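Local coordinates for protein fimbrium subunit Fim1C (Bacteroides vulgatus, PDB 4QB7) that is probably a component of the tip of fimbriae, the surface filaments that mediate cell adhesion and biofilm formation, at residues F43-S48 / G120-T125; F270-N275 / F319-K324; N290-T295 / N302-I307. All blocks are in the same frame, centred on the assembly; numbering follows the deposited sequence.

In the fold
Along the chain, contact 1 closes first, between strands 40-47 and 123-127; contact 2 then opens at the end of strand 259-270, and the hairpin of contact 3 is completed before contact 2 closes at the start of strand 323-331. Contact 2 lies near the middle of the elongated chain, its centre about 24 Å from that of contact 1 and about 35 Å from that of contact 3. The centres of contacts 1 and 3 are about 57 Å apart. Contact 1 joins the large mixed sheet, which contact 2 also reaches, to the antiparallel sheet of strand 123-127; contact 3 pairs a hairpin within a third, antiparallel sheet at the far end of this probable tip subunit.

Contact 1: residues F43-S48 / G120-T125; sequences FAYQTS and GAPTIT
F43 lays one face of its ring over the pyrrolidine of P122, whose CB sits 3.9 Å from the ring centroid and only 7° off the ring normal, a well-centred CH-pi contact. P122 CG adds to it at 4.0 Å from F43 CD1. With CG anti to the carbonyl carbon (chi1 -67°), the ring lies alongside P122, the two side chains running past each other in opposite directions. Two residues on, Y45 points to the same side and meets P122 obliquely: its ring carbon CZ lies 3.9 Å from P122 CD. The hydroxyl goes further, into the bend of the chain ahead of strand 123-127, where Y45 OH is 3.1 Å from G120 O. P122 is thus held by two aromatic side chains from alternate positions of one strand. A leucine in place of Y45 has neither hydroxyl nor ring, and would probably leave a gap beside P122 and G120 O without its close polar neighbour. Strand 40-47 pairs with strands 64-72 and 90-97 in the large mixed sheet, and F94 of the latter also touches P122. W52 of helix 52-55 meets the Y45 ring edge-to-face, while L113 of strand 111-113, the antiparallel neighbour of strand 123-127, packs on F43.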
loop_
_atom_site.group_PDB
_atom_site.type_symbol
_atom_site.label_atom_id
_atom_site.label_comp_id
_atom_site.label_asym_id
_atom_site.label_seq_id
_atom_site.Cartn_x
_atom_site.Cartn_y
_atom_site.Cartn_z
ATOM N N PHE A 43 18.598 8.556 -5.090
ATOM C CA PHE A 43 18.845 9.544 -6.130
ATOM C C PHE A 43 19.534 10.694 -5.457
ATOM O O PHE A 43 19.108 11.091 -4.376
ATOM C CB PHE A 43 17.564 10.028 -6.800
ATOM C CG PHE A 43 16.805 9.015 -7.618
ATOM C CD1 PHE A 43 15.808 8.232 -7.034
ATOM C CD2 PHE A 43 16.986 8.933 -8.993
ATOM C CE1 PHE A 43 15.047 7.342 -7.808
ATOM C CE2 PHE A 43 16.248 8.032 -9.764
ATOM C CZ PHE A 43 15.280 7.246 -9.170
ATOM N N ALA A 44 20.613 11.216 -6.039
ATOM C CA ALA A 44 21.306 12.363 -5.473
ATOM C C ALA A 44 21.705 13.323 -6.582
ATOM O O ALA A 44 22.274 12.925 -7.597
ATOM C CB ALA A 44 22.500 11.927 -4.654
ATOM N N TYR A 45 21.360 14.597 -6.386
ATOM C CA TYR A 45 21.571 15.694 -7.326
ATOM C C TYR A 45 22.495 16.739 -6.720
ATOM O O TYR A 45 22.140 17.426 -5.758
ATOM C CB TYR A 45 20.207 16.337 -7.667
ATOM C CG TYR A 45 19.176 15.433 -8.311
ATOM C CD1 TYR A 45 18.542 14.428 -7.581
ATOM C CD2 TYR A 45 18.733 15.667 -9.604
ATOM C CE1 TYR A 45 17.558 13.618 -8.155
ATOM C CE2 TYR A 45 17.726 14.883 -10.177
ATOM C CZ TYR A 45 17.178 13.832 -9.463
ATOM O OH TYR A 45 16.215 13.045 -10.035
ATOM N N GLN A 46 23.679 16.860 -7.270
ATOM C CA GLN A 46 24.626 17.872 -6.815
ATOM C C GLN A 46 24.368 19.213 -7.550
ATOM O O GLN A 46 24.317 19.256 -8.786
ATOM C CB GLN A 46 26.075 17.406 -7.000
ATOM C CG GLN A 46 27.059 18.345 -6.337
ATOM C CD GLN A 46 28.460 17.927 -6.600
ATOM O OE1 GLN A 46 29.198 17.563 -5.688
ATOM N NE2 GLN A 46 28.852 17.959 -7.860
ATOM N N THR A 47 24.166 20.281 -6.762
ATOM C CA THR A 47 23.936 21.640 -7.237
ATOM C C THR A 47 25.028 22.545 -6.671
ATOM O O THR A 47 25.828 22.128 -5.825
ATOM C CB THR A 47 22.532 22.177 -6.810
ATOM O OG1 THR A 47 22.562 22.602 -5.445
ATOM C CG2 THR A 47 21.377 21.214 -7.074
ATOM N N SER A 48 25.004 23.814 -7.054
ATOM C CA SER A 48 25.875 24.805 -6.439
ATOM C C SER A 48 25.233 25.224 -5.095
ATOM O O SER A 48 24.137 24.764 -4.761
ATOM C CB SER A 48 26.046 26.006 -7.366
ATOM O OG SER A 48 24.928 26.879 -7.329
ATOM N N GLY A 120 15.233 17.524 -13.046
ATOM C CA GLY A 120 14.307 17.765 -11.948
ATOM C C GLY A 120 14.156 16.588 -11.018
ATOM O O GLY A 120 14.849 15.568 -11.172
ATOM N N ALA A 121 13.214 16.725 -10.055
ATOM C CA ALA A 121 12.892 15.666 -9.094
ATOM C C ALA A 121 12.497 14.401 -9.866
ATOM O O ALA A 121 11.939 14.508 -10.973
ATOM C CB ALA A 121 11.778 16.111 -8.157
ATOM N N PRO A 122 12.893 13.205 -9.382
ATOM C CA PRO A 122 12.598 11.977 -10.146
ATOM C C PRO A 122 11.111 11.568 -10.138
ATOM O O PRO A 122 10.246 12.240 -9.537
ATOM C CB PRO A 122 13.485 10.934 -9.458
ATOM C CG PRO A 122 13.583 11.405 -8.048
ATOM C CD PRO A 122 13.622 12.903 -8.132
ATOM N N THR A 123 10.806 10.476 -10.875
ATOM C CA THR A 123 9.465 9.878 -10.954
ATOM C C THR A 123 9.606 8.359 -10.903
ATOM O O THR A 123 10.707 7.826 -11.120
ATOM C CB THR A 123 8.625 10.324 -12.195
ATOM O OG1 THR A 123 9.161 9.798 -13.413
ATOM C CG2 THR A 123 8.454 11.817 -12.303
ATOM N N ILE A 124 8.486 7.682 -10.578
ATOM C CA ILE A 124 8.312 6.242 -10.527
ATOM C C ILE A 124 7.026 5.893 -11.246
ATOM O O ILE A 124 5.977 6.446 -10.912
ATOM C CB ILE A 124 8.271 5.709 -9.074
ATOM C CG1 ILE A 124 9.666 5.658 -8.430
ATOM C CG2 ILE A 124 7.559 4.340 -8.985
ATOM C CD1 ILE A 124 9.614 5.388 -6.954
ATOM N N THR A 125 7.106 4.983 -12.235
ATOM C CA THR A 125 5.953 4.379 -12.882
ATOM C C THR A 125 5.765 3.052 -12.144
ATOM O O THR A 125 6.685 2.214 -12.107
ATOM C CB THR A 125 6.132 4.250 -14.382
ATOM O OG1 THR A 125 6.282 5.559 -14.914
ATOM C CG2 THR A 125 4.936 3.544 -15.050
#

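Contact 2: residues F270-N275 / F319-K324; sequences FIPVNN and FKKGTK
The rings of F270 and F319 meet obliquely, their planes at 31° and their centroids 5.2 Å apart. F319 puts CE2 over one face of the F270 ring, 3.6 Å from F270 CD2, so the overlap is partial and off to one side. V273 crosses F319 nearer its root: with CG1 anti to the backbone N (chi1 177°), it is V273 CG2 that meets F319 CB, at 3.9 Å. P272 and K321 instead run side by side and point the same way, P272 CG lying 3.7 Å from K321 CB. The lysine's aliphatic chain also runs alongside N275, whose OD1 accepts a bond from W215 N, and K321 NZ forms a salt bridge with D213.

Two backbone bonds fix this alignment. V273 N donates to F319 O over 2.9 Å, in the carbonyl plane, whereas K321 N approaches N275 O, at 2.8 Å, from above the carbonyl plane. The second donor belongs to the type II turn K320 to T323, with G322 at positive phi. The contact joins the loop after strand 259-270 to the turn entering strand 323-331; strand 159-178 pairs with both strands and packs T169 on both phenylalanines, while W215 of strand 214-217 touches P272 and K321.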
loop_
_atom_site.group_PDB
_atom_site.type_symbol
_atom_site.label_atom_id
_atom_site.label_comp_id
_atom_site.label_asym_id
_atom_site.label_seq_id
_atom_site.Cartn_x
_atom_site.Cartn_y
_atom_site.Cartn_z
ATOM N N PHE A 270 -2.869 -0.508 -2.584
ATOM C CA PHE A 270 -3.274 -0.008 -3.903
ATOM C C PHE A 270 -2.767 1.390 -4.190
ATOM O O PHE A 270 -2.539 2.139 -3.243
ATOM C CB PHE A 270 -4.819 0.037 -3.966
ATOM C CG PHE A 270 -5.516 -1.292 -4.098
ATOM C CD1 PHE A 270 -5.627 -1.917 -5.333
ATOM C CD2 PHE A 270 -6.076 -1.914 -2.991
ATOM C CE1 PHE A 270 -6.266 -3.156 -5.452
ATOM C CE2 PHE A 270 -6.750 -3.134 -3.120
ATOM C CZ PHE A 270 -6.836 -3.747 -4.348
ATOM N N ILE A 271 -2.677 1.768 -5.509
ATOM C CA ILE A 271 -2.435 3.141 -5.953
ATOM C C ILE A 271 -3.686 3.896 -5.432
ATOM O O ILE A 271 -4.819 3.407 -5.622
ATOM C CB ILE A 271 -2.201 3.268 -7.481
ATOM C CG1 ILE A 271 -0.944 2.500 -7.924
ATOM C CG2 ILE A 271 -2.097 4.735 -7.890
ATOM C CD1 ILE A 271 -0.877 2.190 -9.349
ATOM N N PRO A 272 -3.505 4.986 -4.647
ATOM C CA PRO A 272 -4.676 5.649 -4.047
ATOM C C PRO A 272 -5.604 6.299 -5.077
ATOM O O PRO A 272 -5.224 6.485 -6.246
ATOM C CB PRO A 272 -4.040 6.697 -3.121
ATOM C CG PRO A 272 -2.735 6.985 -3.728
ATOM C CD PRO A 272 -2.252 5.692 -4.300
ATOM N N VAL A 273 -6.824 6.631 -4.650
ATOM C CA VAL A 273 -7.781 7.324 -5.519
ATOM C C VAL A 273 -7.713 8.811 -5.131
ATOM O O VAL A 273 -7.813 9.139 -3.946
ATOM C CB VAL A 273 -9.228 6.740 -5.441
ATOM C CG1 VAL A 273 -10.181 7.543 -6.303
ATOM C CG2 VAL A 273 -9.252 5.278 -5.873
ATOM N N ASN A 274 -7.506 9.696 -6.112
ATOM C CA ASN A 274 -7.426 11.150 -5.915
ATOM C C ASN A 274 -6.453 11.535 -4.809
ATOM O O ASN A 274 -6.730 12.445 -4.024
ATOM C CB ASN A 274 -8.804 11.742 -5.640
ATOM C CG ASN A 274 -9.724 11.608 -6.804
ATOM O OD1 ASN A 274 -9.351 11.851 -7.956
ATOM N ND2 ASN A 274 -10.940 11.192 -6.525
ATOM N N ASN A 275 -5.307 10.836 -4.764
ATOM C CA ASN A 275 -4.254 11.037 -3.794
ATOM C C ASN A 275 -4.801 11.040 -2.364
ATOM O O ASN A 275 -5.367 10.036 -1.944
ATOM C CB ASN A 275 -3.443 12.300 -4.097
ATOM C CG ASN A 275 -2.564 12.105 -5.296
ATOM O OD1 ASN A 275 -1.541 11.432 -5.228
ATOM N ND2 ASN A 275 -3.007 12.584 -6.446
ATOM N N PHE A 319 -9.894 4.953 -0.007
ATOM C CA PHE A 319 -8.691 4.615 -0.763
ATOM C C PHE A 319 -7.782 5.880 -0.792
ATOM O O PHE A 319 -7.239 6.259 -1.834
ATOM C CB PHE A 319 -9.019 4.044 -2.155
ATOM C CG PHE A 319 -9.177 2.543 -2.255
ATOM C CD1 PHE A 319 -10.065 1.859 -1.426
ATOM C CD2 PHE A 319 -8.542 1.826 -3.268
ATOM C CE1 PHE A 319 -10.303 0.477 -1.603
ATOM C CE2 PHE A 319 -8.778 0.445 -3.438
ATOM C CZ PHE A 319 -9.644 -0.219 -2.595
ATOM N N LYS A 320 -7.640 6.532 0.388
ATOM C CA LYS A 320 -6.832 7.741 0.589
ATOM C C LYS A 320 -5.343 7.412 0.688
ATOM O O LYS A 320 -4.959 6.475 1.406
ATOM C CB LYS A 320 -7.248 8.471 1.877
ATOM C CG LYS A 320 -8.587 9.168 1.852
ATOM C CD LYS A 320 -8.943 9.711 3.242
ATOM C CE LYS A 320 -9.534 11.090 3.121
ATOM N NZ LYS A 320 -10.286 11.485 4.336
ATOM N N LYS A 321 -4.502 8.207 0.010
ATOM C CA LYS A 321 -3.041 8.078 0.082
ATOM C C LYS A 321 -2.566 8.215 1.522
ATOM O O LYS A 321 -3.014 9.115 2.237
ATOM C CB LYS A 321 -2.394 9.163 -0.782
ATOM C CG LYS A 321 -0.910 9.047 -0.955
ATOM C CD LYS A 321 -0.430 10.065 -1.993
ATOM C CE LYS A 321 1.067 10.290 -1.963
ATOM N NZ LYS A 321 1.499 10.871 -0.681
ATOM N N GLY A 322 -1.692 7.311 1.938
ATOM C CA GLY A 322 -1.109 7.330 3.270
ATOM C C GLY A 322 -2.060 7.042 4.412
ATOM O O GLY A 322 -1.754 7.381 5.562
ATOM N N THR A 323 -3.208 6.391 4.110
ATOM C CA THR A 323 -4.233 5.992 5.080
ATOM C C THR A 323 -4.358 4.475 5.101
ATOM O O THR A 323 -4.264 3.841 4.050
ATOM C CB THR A 323 -5.573 6.658 4.726
ATOM O OG1 THR A 323 -5.404 8.063 4.715
ATOM C CG2 THR A 323 -6.673 6.350 5.708
ATOM N N LYS A 324 -4.562 3.906 6.303
ATOM C CA LYS A 324 -4.915 2.502 6.558
ATOM C C LYS A 324 -6.444 2.449 6.708
ATOM O O LYS A 324 -6.967 3.038 7.655
ATOM C CB LYS A 324 -4.251 1.936 7.843
ATOM C CG LYS A 324 -2.749 1.745 7.790
ATOM C CD LYS A 324 -2.254 0.748 8.844
ATOM C CE LYS A 324 -1.899 1.371 10.172
ATOM N NZ LYS A 324 -1.652 0.332 11.205
#

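Contact 3: residues N290-T295 / N302-I307; sequences NYDIVT and NLTSTI. With SO4 (sulfate ion), chain J; SO4 (sulfate ion), chain K.
This is an antiparallel beta hairpin pairing, formed by strands 286-296 and 301-313 at one end of the elongated chain; the axes of segments 290-295 and 302-307 come within 4.5 Å and their directions differ by 160°. Hydrogen-bonded pairs Y291-I307, I293-S305 and T295-L303 each make two backbone bonds, alternating with the non-hydrogen-bonded pairs D292-T306 and V294-T304.

On the face of the odd-numbered residues, I307 lies alongside Y291 with its CB over the ring, 4.2 Å from the ring centroid and displaced toward the rim. The tyrosine CG stands between its backbone N and carbonyl carbon (chi1 58°), bringing the ring beside its cross-strand neighbour. Y291 OH donates to O4 of a sulfate ion at 2.7 Å; I307 CD1 and I293 CD1 also approach that oxygen.

The face of D292, V294, T304 and T306 is more polar. T306 OG1 donates to D292 OD1 over 2.9 Å, arriving from 57° above the carboxylate plane, while Y245 binds the other oxygen, OD2; two hydroxyls thus grip this buried acid. T304 sets CG2 3.8 Å from D292 CB and sends OG1 to N302 OD1, while V294 CG1 packs 3.7 Å from N302 CG.

At the start of segment 290-295, N290 ND2 donates to O3 of a second sulfate ion, at 2.7 Å. Both sulfates probably come from the crystallisation liquor.

Strand 186-196 pairs with the other side of strand 286-296, placing I188 against Y291 and F189 against V294, while the loop residues W243 and Y245 pack on the V294 side.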
loop_
_atom_site.group_PDB
_atom_site.type_symbol
_atom_site.label_atom_id
_atom_site.label_comp_id
_atom_site.label_asym_id
_atom_site.label_seq_id
_atom_site.Cartn_x
_atom_site.Cartn_y
_atom_site.Cartn_z
ATOM N N ASN A 290 -20.049 -12.854 -0.604
ATOM C CA ASN A 290 -20.742 -14.156 -0.596
ATOM C C ASN A 290 -20.775 -14.670 0.828
ATOM O O ASN A 290 -19.745 -14.671 1.489
ATOM C CB ASN A 290 -20.017 -15.161 -1.493
ATOM C CG ASN A 290 -19.992 -14.845 -2.955
ATOM O OD1 ASN A 290 -20.376 -13.768 -3.410
ATOM N ND2 ASN A 290 -19.566 -15.818 -3.743
ATOM N N TYR A 291 -21.923 -15.063 1.324
ATOM C CA TYR A 291 -22.033 -15.546 2.702
ATOM C C TYR A 291 -23.197 -16.513 2.840
ATOM O O TYR A 291 -24.137 -16.489 2.040
ATOM C CB TYR A 291 -22.137 -14.393 3.738
ATOM C CG TYR A 291 -23.288 -13.441 3.527
ATOM C CD1 TYR A 291 -23.204 -12.413 2.593
ATOM C CD2 TYR A 291 -24.450 -13.539 4.290
ATOM C CE1 TYR A 291 -24.255 -11.514 2.408
ATOM C CE2 TYR A 291 -25.516 -12.654 4.104
ATOM C CZ TYR A 291 -25.410 -11.641 3.162
ATOM O OH TYR A 291 -26.431 -10.748 2.966
ATOM N N ASP A 292 -23.087 -17.403 3.840
ATOM C CA ASP A 292 -24.057 -18.450 4.172
ATOM C C ASP A 292 -24.585 -18.248 5.561
ATOM O O ASP A 292 -23.798 -18.014 6.477
ATOM C CB ASP A 292 -23.372 -19.827 4.063
ATOM C CG ASP A 292 -22.865 -20.174 2.669
ATOM O OD1 ASP A 292 -23.451 -19.677 1.681
ATOM O OD2 ASP A 292 -21.905 -20.978 2.566
ATOM N N ILE A 293 -25.915 -18.294 5.726
ATOM C CA ILE A 293 -26.590 -18.201 7.031
ATOM C C ILE A 293 -27.054 -19.606 7.342
ATOM O O ILE A 293 -27.923 -20.136 6.650
ATOM C CB ILE A 293 -27.713 -17.138 7.090
ATOM C CG1 ILE A 293 -27.200 -15.771 6.546
ATOM C CG2 ILE A 293 -28.272 -17.015 8.545
ATOM C CD1 ILE A 293 -28.293 -14.804 6.247
ATOM N N VAL A 294 -26.378 -20.255 8.291
ATOM C CA VAL A 294 -26.577 -21.672 8.614
ATOM C C VAL A 294 -27.347 -21.826 9.894
ATOM O O VAL A 294 -26.879 -21.377 10.930
ATOM C CB VAL A 294 -25.192 -22.382 8.705
ATOM C CG1 VAL A 294 -25.335 -23.862 9.050
ATOM C CG2 VAL A 294 -24.404 -22.194 7.422
ATOM N N THR A 295 -28.516 -22.470 9.821
ATOM C CA THR A 295 -29.385 -22.764 10.963
ATOM C C THR A 295 -29.371 -24.278 11.235
ATOM O O THR A 295 -29.559 -25.069 10.314
ATOM C CB THR A 295 -30.810 -22.226 10.745
ATOM O OG1 THR A 295 -30.767 -20.837 10.415
ATOM C CG2 THR A 295 -31.705 -22.427 11.953
ATOM N N ASN A 302 -28.592 -29.300 8.468
ATOM C CA ASN A 302 -28.924 -27.886 8.620
ATOM C C ASN A 302 -29.671 -27.310 7.416
ATOM O O ASN A 302 -29.814 -27.950 6.373
ATOM C CB ASN A 302 -27.607 -27.092 8.821
ATOM C CG ASN A 302 -26.816 -26.900 7.566
ATOM O OD1 ASN A 302 -27.216 -26.157 6.677
ATOM N ND2 ASN A 302 -25.668 -27.540 7.470
ATOM N N LEU A 303 -30.047 -26.051 7.550
ATOM C CA LEU A 303 -30.639 -25.240 6.504
ATOM C C LEU A 303 -29.693 -24.071 6.233
ATOM O O LEU A 303 -29.370 -23.310 7.140
ATOM C CB LEU A 303 -32.003 -24.772 6.938
ATOM C CG LEU A 303 -32.970 -24.411 5.854
ATOM C CD1 LEU A 303 -33.348 -25.631 5.034
ATOM C CD2 LEU A 303 -34.245 -23.887 6.477
ATOM N N THR A 304 -29.156 -24.000 5.020
ATOM C CA THR A 304 -28.224 -22.949 4.648
ATOM C C THR A 304 -28.883 -21.993 3.673
ATOM O O THR A 304 -29.435 -22.412 2.669
ATOM C CB THR A 304 -26.934 -23.558 4.093
ATOM O OG1 THR A 304 -26.302 -24.284 5.148
ATOM C CG2 THR A 304 -25.961 -22.524 3.579
ATOM N N SER A 305 -28.809 -20.709 3.983
ATOM C CA SER A 305 -29.286 -19.643 3.127
ATOM C C SER A 305 -28.046 -19.016 2.494
ATOM O O SER A 305 -27.277 -18.362 3.191
ATOM C CB SER A 305 -30.100 -18.637 3.935
ATOM O OG SER A 305 -30.897 -17.874 3.048
ATOM N N THR A 306 -27.805 -19.283 1.202
ATOM C CA THR A 306 -26.618 -18.814 0.479
ATOM C C THR A 306 -26.921 -17.525 -0.307
ATOM O O THR A 306 -27.778 -17.529 -1.181
ATOM C CB THR A 306 -26.093 -19.936 -0.456
ATOM O OG1 THR A 306 -25.597 -21.058 0.297
ATOM C CG2 THR A 306 -25.055 -19.444 -1.441
ATOM N N ILE A 307 -26.189 -16.437 -0.002
ATOM C CA ILE A 307 -26.260 -15.156 -0.710
ATOM C C ILE A 307 -24.905 -14.938 -1.352
ATOM O O ILE A 307 -23.920 -14.942 -0.625
ATOM C CB ILE A 307 -26.689 -13.940 0.183
ATOM C CG1 ILE A 307 -28.128 -14.082 0.724
ATOM C CG2 ILE A 307 -26.545 -12.629 -0.559
ATOM C CD1 ILE A 307 -28.145 -14.464 2.131
HETATM S S SO4 J . -29.553 -10.692 4.969
HETATM O O1 SO4 J . -29.669 -11.094 6.371
HETATM O O2 SO4 J . -30.875 -10.814 4.347
HETATM O O3 SO4 J . -29.047 -9.312 4.868
HETATM O O4 SO4 J . -28.630 -11.566 4.274
HETATM S S SO4 K . -18.484 -18.933 -2.600
HETATM O O1 SO4 K . -19.340 -19.290 -1.528
HETATM O O2 SO4 K . -19.268 -18.985 -3.815
HETATM O O3 SO4 K . -18.049 -17.589 -2.372
HETATM O O4 SO4 K . -17.319 -19.864 -2.655
#